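Local coordinates for probable E3 ubiquitin-protein ligase HERC1 (Homo sapiens, PDB 4QT6) that probably serves as an E3 ubiquitin ligase, attaching ubiquitin to target proteins, with its SPRY domain likely mediating protein-protein recognition, at residues Gly37-Glu48 with Phe98-Asp109. Residues are numbered along the deposited sequence; the frame is centred on the assembly and turned at random.
Sequences GCYQWKFYIVKE and FTQGDFITCVLD. With ARF (formamide), chain D; ARF (formamide), chain F; ARF (formamide), chain E.
Trp41 lays its indole over Cys106, its hydrogen-bonded partner on the antiparallel strand 103-109. With CG set between the backbone N and the carbonyl carbon (chi1 74°), the indole leans across toward that strand, and Cys106 CB sits over the six-membered ring, 3.4 Å from Trp41 CZ2. The indole meets Leu108 CB edge-on at CZ3. Cys106 SG lies oblique to the five-membered ring and 3.7 Å from Phe43 CD2. Replacing Trp41 with an alanine is likely to strip Cys106 CB of its aromatic cover and open a gap beside Leu108.

On the opposite face of the sheet, Tyr44 CD1 rests over the centre of the Phe103 ring, 3.6 Å from Phe103 CZ, with the two planes at 44°. Gln100 extends from the type II turn Thr99-Asp102, its CB packing on Glu48 CB. Gln100 CG, CD and NE2 then pass Val46 O at 3.5, 3.6 and 3.9 Å. OE1 accepts a nearly straight bond from Glu48 N (2.9 Å, 172°) and another from a water.

Trp41 and Phe43 also reach Val59 and Val57 of strand 55-60, so the Trp41, Phe43 and Cys106 face lines the hydrophobic core between the two antiparallel sheets of the SPRY beta-sandwich.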
ATOM      1  N   GLY A  37      -6.249  13.147  12.623  1.00 19.02           N
ATOM      2  CA  GLY A  37      -7.132  13.600  11.567  1.00 19.93           C
ATOM      3  C   GLY A  37      -7.361  12.543  10.506  1.00 20.82           C
ATOM      4  O   GLY A  37      -7.497  11.354  10.819  1.00 21.15           O
ATOM      5  N   CYS A  38      -7.409  12.982   9.250  0.65 20.59           N
ATOM      6  CA  CYS A  38      -7.702  12.120   8.117  0.65 20.80           C
ATOM      7  C   CYS A  38      -6.843  12.594   6.932  1.00 20.73           C
ATOM      8  O   CYS A  38      -6.662  13.783   6.724  1.00 21.30           O
ATOM      9  CB  CYS A  38      -9.226  12.131   7.801  0.65 21.44           C
ATOM     10  SG  CYS A  38      -9.843  10.992   6.518  0.65 21.77           S
ATOM     11  N   TYR A  39      -6.298  11.628   6.191  1.00 20.62           N
ATOM     12  CA  TYR A  39      -5.504  11.929   5.000  1.00 19.20           C
ATOM     13  C   TYR A  39      -5.912  10.977   3.908  1.00 19.27           C
ATOM     14  O   TYR A  39      -6.028   9.773   4.127  1.00 18.50           O
ATOM     15  CB  TYR A  39      -4.023  11.770   5.270  1.00 19.39           C
ATOM     16  CG  TYR A  39      -3.129  12.012   4.071  1.00 20.18           C
ATOM     17  CD1 TYR A  39      -3.124  13.240   3.416  1.00 21.22           C
ATOM     18  CD2 TYR A  39      -2.279  11.016   3.619  1.00 20.93           C
ATOM     19  CE1 TYR A  39      -2.297  13.474   2.342  1.00 22.02           C
ATOM     20  CE2 TYR A  39      -1.445  11.235   2.535  1.00 21.20           C
ATOM     21  CZ  TYR A  39      -1.462  12.465   1.897  1.00 22.11           C
ATOM     22  OH  TYR A  39      -0.627  12.712   0.826  1.00 24.77           O
ATOM     23  N   GLN A  40      -6.127  11.540   2.724  1.00 18.93           N
ATOM     24  CA  GLN A  40      -6.513  10.784   1.540  0.70 19.67           C
ATOM     25  C   GLN A  40      -5.427  10.951   0.450  1.00 17.88           C
ATOM     26  O   GLN A  40      -4.882  12.046   0.273  1.00 18.19           O
ATOM     27  CB  GLN A  40      -7.855  11.324   1.070  0.70 21.93           C
ATOM     28  CG  GLN A  40      -8.575  10.483   0.056  0.70 23.76           C
ATOM     29  CD  GLN A  40      -9.956  11.029  -0.271  0.70 24.41           C
ATOM     30  OE1 GLN A  40     -10.614  11.642   0.570  0.70 24.43           O
ATOM     31  NE2 GLN A  40     -10.378  10.840  -1.501  0.70 25.21           N
ATOM     32  N   TRP A  41      -5.120   9.872  -0.261  1.00 16.89           N
ATOM     33  CA  TRP A  41      -4.170   9.917  -1.370  1.00 16.34           C
ATOM     34  C   TRP A  41      -4.488   8.766  -2.330  1.00 16.33           C
ATOM     35  O   TRP A  41      -5.407   7.971  -2.081  1.00 16.24           O
ATOM     36  CB  TRP A  41      -2.716   9.848  -0.876  1.00 16.29           C
ATOM     37  CG  TRP A  41      -2.348   8.491  -0.415  1.00 16.51           C
ATOM     38  CD1 TRP A  41      -1.631   7.568  -1.109  1.00 15.75           C
ATOM     39  CD2 TRP A  41      -2.666   7.882   0.849  1.00 16.29           C
ATOM     40  NE1 TRP A  41      -1.499   6.435  -0.382  1.00 15.88           N
ATOM     41  CE2 TRP A  41      -2.102   6.599   0.834  1.00 16.98           C
ATOM     42  CE3 TRP A  41      -3.351   8.314   1.996  1.00 18.22           C
ATOM     43  CZ2 TRP A  41      -2.216   5.705   1.899  1.00 17.59           C
ATOM     44  CZ3 TRP A  41      -3.486   7.428   3.060  1.00 18.07           C
ATOM     45  CH2 TRP A  41      -2.912   6.130   3.003  1.00 18.35           C
ATOM     46  N   LYS A  42      -3.730   8.667  -3.422  1.00 16.75           N
ATOM     47  CA  LYS A  42      -3.902   7.574  -4.357  1.00 17.85           C
ATOM     48  C   LYS A  42      -2.596   6.871  -4.668  1.00 16.55           C
ATOM     49  O   LYS A  42      -1.535   7.459  -4.614  1.00 16.70           O
ATOM     50  CB  LYS A  42      -4.530   8.062  -5.673  1.00 18.87           C
ATOM     51  CG  LYS A  42      -5.913   8.639  -5.511  1.00 20.58           C
ATOM     52  CD  LYS A  42      -6.490   9.070  -6.832  1.00 24.07           C
ATOM     53  CE  LYS A  42      -7.916   9.546  -6.665  1.00 28.15           C
ATOM     54  NZ  LYS A  42      -8.382  10.243  -7.891  1.00 31.80           N
ATOM     55  N   PHE A  43      -2.697   5.570  -4.923  1.00 16.54           N
ATOM     56  CA  PHE A  43      -1.631   4.834  -5.585  1.00 17.90           C
ATOM     57  C   PHE A  43      -2.046   4.567  -7.008  1.00 18.62           C
ATOM     58  O   PHE A  43      -3.215   4.269  -7.262  1.00 19.77           O
ATOM     59  CB  PHE A  43      -1.359   3.515  -4.884  1.00 18.67           C
ATOM     60  CG  PHE A  43      -0.660   3.658  -3.557  1.00 18.69           C
ATOM     61  CD1 PHE A  43       0.627   4.163  -3.501  1.00 19.75           C
ATOM     62  CD2 PHE A  43      -1.246   3.221  -2.399  1.00 20.45           C
ATOM     63  CE1 PHE A  43       1.293   4.275  -2.297  1.00 20.59           C
ATOM     64  CE2 PHE A  43      -0.572   3.313  -1.184  1.00 19.26           C
ATOM     65  CZ  PHE A  43       0.695   3.811  -1.148  1.00 20.32           C
ATOM     66  N   TYR A  44      -1.091   4.681  -7.936  1.00 17.64           N
ATOM     67  CA  TYR A  44      -1.331   4.383  -9.339  1.00 18.71           C
ATOM     68  C   TYR A  44      -0.371   3.264  -9.725  1.00 18.31           C
ATOM     69  O   TYR A  44       0.846   3.349  -9.469  1.00 17.29           O
ATOM     70  CB  TYR A  44      -1.108   5.620 -10.192  1.00 18.53           C
ATOM     71  CG  TYR A  44      -1.188   5.331 -11.657  1.00 19.67           C
ATOM     72  CD1 TYR A  44      -2.411   5.055 -12.254  1.00 20.74           C
ATOM     73  CD2 TYR A  44      -0.043   5.307 -12.439  1.00 19.40           C
ATOM     74  CE1 TYR A  44      -2.493   4.781 -13.614  1.00 20.66           C
ATOM     75  CE2 TYR A  44      -0.115   5.019 -13.794  1.00 21.32           C
ATOM     76  CZ  TYR A  44      -1.347   4.759 -14.366  1.00 20.74           C
ATOM     77  OH  TYR A  44      -1.446   4.496 -15.723  1.00 24.87           O
ATOM     78  N   ILE A  45      -0.915   2.196 -10.296  1.00 18.39           N
ATOM     79  CA  ILE A  45      -0.105   1.024 -10.627  1.00 19.25           C
ATOM     80  C   ILE A  45       0.562   1.217 -12.001  1.00 20.75           C
ATOM     81  O   ILE A  45      -0.062   1.081 -13.068  1.00 22.49           O
ATOM     82  CB  ILE A  45      -0.891  -0.308 -10.562  1.00 19.64           C
ATOM     83  CG1 ILE A  45      -1.737  -0.407  -9.275  1.00 20.33           C
ATOM     84  CG2 ILE A  45       0.058  -1.481 -10.686  1.00 19.57           C
ATOM     85  CD1 ILE A  45      -0.982  -0.317  -7.979  1.00 20.55           C
ATOM     86  N   VAL A  46       1.841   1.574 -11.961  1.00 20.46           N
ATOM     87  CA  VAL A  46       2.570   1.928 -13.188  1.00 21.13           C
ATOM     88  C   VAL A  46       2.890   0.686 -14.023  1.00 21.08           C
ATOM     89  O   VAL A  46       2.754   0.693 -15.264  1.00 21.07           O
ATOM     90  CB  VAL A  46       3.859   2.712 -12.863  1.00 20.73           C
ATOM     91  CG1 VAL A  46       4.715   2.880 -14.101  1.00 20.73           C
ATOM     92  CG2 VAL A  46       3.538   4.097 -12.299  1.00 20.08           C
ATOM     93  N   LYS A  47       3.390  -0.342 -13.359  1.00 21.49           N
ATOM     94  CA  LYS A  47       3.863  -1.552 -14.014  1.00 22.41           C
ATOM     95  C   LYS A  47       3.538  -2.751 -13.130  1.00 23.15           C
ATOM     96  O   LYS A  47       3.889  -2.789 -11.943  1.00 22.38           O
ATOM     97  CB  LYS A  47       5.369  -1.456 -14.284  1.00 23.72           C
ATOM     98  CG  LYS A  47       5.987  -2.666 -14.983  1.00 26.98           C
ATOM     99  CD  LYS A  47       5.393  -2.891 -16.358  1.00 31.80           C
ATOM    100  CE  LYS A  47       5.898  -4.186 -17.004  1.00 34.51           C
ATOM    101  NZ  LYS A  47       5.394  -5.434 -16.345  1.00 36.34           N
ATOM    102  N   GLU A  48       2.857  -3.730 -13.727  1.00 22.10           N
ATOM    103  CA  GLU A  48       2.586  -4.998 -13.084  1.00 22.06           C
ATOM    104  C   GLU A  48       2.510  -6.106 -14.143  1.00 24.27           C
ATOM    105  O   GLU A  48       2.553  -5.822 -15.340  1.00 26.22           O
ATOM    106  CB  GLU A  48       1.276  -4.929 -12.273  1.00 21.82           C
ATOM    107  CG  GLU A  48       1.491  -4.901 -10.752  1.00 22.06           C
ATOM    108  CD  GLU A  48       1.940  -6.242 -10.193  1.00 23.16           C
ATOM    109  OE1 GLU A  48       2.037  -6.388  -8.949  1.00 21.10           O
ATOM    110  OE2 GLU A  48       2.203  -7.180 -10.997  1.00 22.60           O
ATOM    111  N   PHE A  98      -7.016  -5.355  -8.482  1.00 24.51           N
ATOM    112  CA  PHE A  98      -6.554  -4.235  -9.284  1.00 23.24           C
ATOM    113  C   PHE A  98      -5.232  -4.577  -9.942  1.00 22.89           C
ATOM    114  O   PHE A  98      -4.586  -5.570  -9.584  1.00 23.11           O
ATOM    115  CB  PHE A  98      -6.487  -2.936  -8.461  1.00 22.65           C
ATOM    116  CG  PHE A  98      -5.621  -3.024  -7.223  1.00 20.99           C
ATOM    117  CD1 PHE A  98      -6.146  -3.483  -6.026  1.00 20.92           C
ATOM    118  CD2 PHE A  98      -4.297  -2.618  -7.242  1.00 21.03           C
ATOM    119  CE1 PHE A  98      -5.376  -3.551  -4.877  1.00 20.02           C
ATOM    120  CE2 PHE A  98      -3.518  -2.683  -6.093  1.00 19.83           C
ATOM    121  CZ  PHE A  98      -4.047  -3.156  -4.913  1.00 20.63           C
ATOM    122  N   THR A  99      -4.842  -3.772 -10.922  1.00 23.09           N
ATOM    123  CA  THR A  99      -3.672  -4.086 -11.740  1.00 23.00           C
ATOM    124  C   THR A  99      -3.100  -2.835 -12.375  1.00 22.94           C
ATOM    125  O   THR A  99      -3.508  -1.686 -12.051  1.00 22.64           O
ATOM    126  CB  THR A  99      -4.029  -5.151 -12.820  1.00 23.79           C
ATOM    127  OG1 THR A  99      -2.829  -5.690 -13.404  1.00 24.29           O
ATOM    128  CG2 THR A  99      -4.931  -4.580 -13.871  1.00 24.66           C
ATOM    129  N   GLN A 100      -2.134  -3.049 -13.271  1.00 22.33           N
ATOM    130  CA  GLN A 100      -1.504  -1.963 -14.007  1.00 23.66           C
ATOM    131  C   GLN A 100      -2.540  -1.018 -14.587  1.00 23.07           C
ATOM    132  O   GLN A 100      -3.516  -1.458 -15.205  1.00 25.55           O
ATOM    133  CB  GLN A 100      -0.660  -2.553 -15.134  1.00 24.08           C
ATOM    134  CG  GLN A 100       0.173  -1.524 -15.861  1.00 25.33           C
ATOM    135  CD  GLN A 100       1.203  -2.144 -16.784  1.00 26.46           C
ATOM    136  OE1 GLN A 100       1.959  -3.034 -16.393  1.00 27.91           O
ATOM    137  NE2 GLN A 100       1.263  -1.641 -18.022  1.00 29.91           N
ATOM    138  N   GLY A 101      -2.338   0.279 -14.396  1.00 22.74           N
ATOM    139  CA  GLY A 101      -3.213   1.304 -14.928  1.00 21.98           C
ATOM    140  C   GLY A 101      -4.373   1.707 -14.039  1.00 22.17           C
ATOM    141  O   GLY A 101      -5.083   2.676 -14.356  1.00 22.37           O
ATOM    142  N   ASP A 102      -4.563   1.001 -12.925  1.00 22.04           N
ATOM    143  CA  ASP A 102      -5.592   1.356 -11.946  1.00 21.14           C
ATOM    144  C   ASP A 102      -5.062   2.330 -10.880  1.00 20.80           C
ATOM    145  O   ASP A 102      -3.848   2.356 -10.549  1.00 20.70           O
ATOM    146  CB  ASP A 102      -6.130   0.113 -11.225  1.00 23.05           C
ATOM    147  CG  ASP A 102      -6.919  -0.814 -12.141  1.00 23.19           C
ATOM    148  OD1 ASP A 102      -7.585  -0.290 -13.054  1.00 25.97           O
ATOM    149  OD2 ASP A 102      -6.891  -2.052 -11.912  1.00 24.65           O
ATOM    150  N   PHE A 103      -5.991   3.131 -10.382  1.00 20.33           N
ATOM    151  CA  PHE A 103      -5.815   3.980  -9.194  1.00 21.13           C
ATOM    152  C   PHE A 103      -6.516   3.378  -8.006  1.00 22.41           C
ATOM    153  O   PHE A 103      -7.671   2.946  -8.131  1.00 23.52           O
ATOM    154  CB  PHE A 103      -6.460   5.349  -9.380  1.00 21.14           C
ATOM    155  CG  PHE A 103      -5.742   6.257 -10.321  1.00 22.23           C
ATOM    156  CD1 PHE A 103      -6.063   6.262 -11.667  1.00 23.51           C
ATOM    157  CD2 PHE A 103      -4.800   7.159  -9.854  1.00 21.76           C
ATOM    158  CE1 PHE A 103      -5.416   7.127 -12.541  1.00 23.19           C
ATOM    159  CE2 PHE A 103      -4.165   8.024 -10.707  1.00 23.05           C
ATOM    160  CZ  PHE A 103      -4.473   8.011 -12.057  1.00 22.62           C
ATOM    161  N   ILE A 104      -5.846   3.378  -6.847  1.00 18.81           N
ATOM    162  CA  ILE A 104      -6.478   2.991  -5.578  1.00 19.50           C
ATOM    163  C   ILE A 104      -6.454   4.228  -4.689  1.00 19.41           C
ATOM    164  O   ILE A 104      -5.410   4.705  -4.313  1.00 19.03           O
ATOM    165  CB  ILE A 104      -5.774   1.791  -4.891  1.00 19.11           C
ATOM    166  CG1 ILE A 104      -5.810   0.546  -5.788  1.00 20.79           C
ATOM    167  CG2 ILE A 104      -6.383   1.519  -3.512  1.00 19.14           C
ATOM    168  CD1 ILE A 104      -7.214   0.079  -6.128  1.00 21.23           C
ATOM    169  N   THR A 105      -7.630   4.737  -4.364  1.00 19.50           N
ATOM    170  CA  THR A 105      -7.762   5.786  -3.368  1.00 20.29           C
ATOM    171  C   THR A 105      -7.669   5.162  -1.993  1.00 20.33           C
ATOM    172  O   THR A 105      -8.331   4.152  -1.712  1.00 19.76           O
ATOM    173  CB  THR A 105      -9.118   6.501  -3.496  1.00 20.97           C
ATOM    174  OG1 THR A 105      -9.252   7.054  -4.821  1.00 22.41           O
ATOM    175  CG2 THR A 105      -9.270   7.590  -2.455  1.00 21.95           C
ATOM    176  N   CYS A 106      -6.872   5.774  -1.124  1.00 19.04           N
ATOM    177  CA  CYS A 106      -6.696   5.312   0.236  1.00 19.91           C
ATOM    178  C   CYS A 106      -7.154   6.433   1.142  1.00 20.13           C
ATOM    179  O   CYS A 106      -6.788   7.591   0.941  1.00 18.43           O
ATOM    180  CB  CYS A 106      -5.220   5.006   0.513  1.00 19.86           C
ATOM    181  SG  CYS A 106      -4.469   3.878  -0.700  1.00 23.26           S
ATOM    182  N   VAL A 107      -7.974   6.093   2.137  1.00 20.43           N
ATOM    183  CA  VAL A 107      -8.407   7.033   3.140  1.00 20.98           C
ATOM    184  C   VAL A 107      -7.984   6.523   4.504  1.00 20.53           C
ATOM    185  O   VAL A 107      -8.445   5.462   4.929  1.00 21.93           O
ATOM    186  CB  VAL A 107      -9.938   7.230   3.138  1.00 22.04           C
ATOM    187  CG1 VAL A 107     -10.317   8.305   4.137  1.00 21.84           C
ATOM    188  CG2 VAL A 107     -10.416   7.636   1.757  1.00 22.61           C
ATOM    189  N   LEU A 108      -7.061   7.234   5.133  1.00 19.61           N
ATOM    190  CA  LEU A 108      -6.570   6.905   6.451  1.00 19.43           C
ATOM    191  C   LEU A 108      -7.177   7.887   7.434  1.00 20.49           C
ATOM    192  O   LEU A 108      -6.804   9.068   7.474  1.00 19.17           O
ATOM    193  CB  LEU A 108      -5.037   6.960   6.499  1.00 19.51           C
ATOM    194  CG  LEU A 108      -4.420   6.741   7.863  1.00 19.46           C
ATOM    195  CD1 LEU A 108      -4.772   5.352   8.416  1.00 20.29           C
ATOM    196  CD2 LEU A 108      -2.916   6.977   7.796  1.00 21.11           C
ATOM    197  N   ASP A 109      -8.112   7.385   8.238  1.00 20.57           N
ATOM    198  CA  ASP A 109      -8.861   8.215   9.186  1.00 22.66           C
ATOM    199  C   ASP A 109      -8.384   7.879  10.594  1.00 23.14           C
ATOM    200  O   ASP A 109      -8.805   6.882  11.189  1.00 24.52           O
ATOM    201  CB  ASP A 109     -10.364   7.967   9.005  1.00 22.84           C
ATOM    202  CG  ASP A 109     -11.222   8.946   9.796  1.00 23.54           C
ATOM    203  OD1 ASP A 109     -10.714   9.499  10.779  1.00 25.42           O
ATOM    204  OD2 ASP A 109     -12.389   9.153   9.409  1.00 28.32           O
TER
HETATM  205  N   ARF D2203       0.121  13.948   6.463  1.00 50.15           N
HETATM  206  C   ARF D2203       0.210  14.129   5.143  1.00 53.05           C
HETATM  207  O   ARF D2203       0.919  13.379   4.486  1.00 53.38           O
HETATM  208  N   ARF F2205       2.101  11.007   0.908  1.00 39.71           N
HETATM  209  C   ARF F2205       2.613  11.297  -0.301  1.00 41.32           C
HETATM  210  O   ARF F2205       3.809  11.102  -0.499  1.00 39.14           O
HETATM  211  N   ARF E2204      -5.074   8.411 -16.060  1.00 32.45           N
HETATM  212  C   ARF E2204      -3.777   8.327 -15.732  1.00 31.07           C
HETATM  213  O   ARF E2204      -3.265   9.278 -15.190  1.00 26.42           O
HETATM  214  O   HOH W   1       2.541  -4.972 -18.155  1.00 42.80           O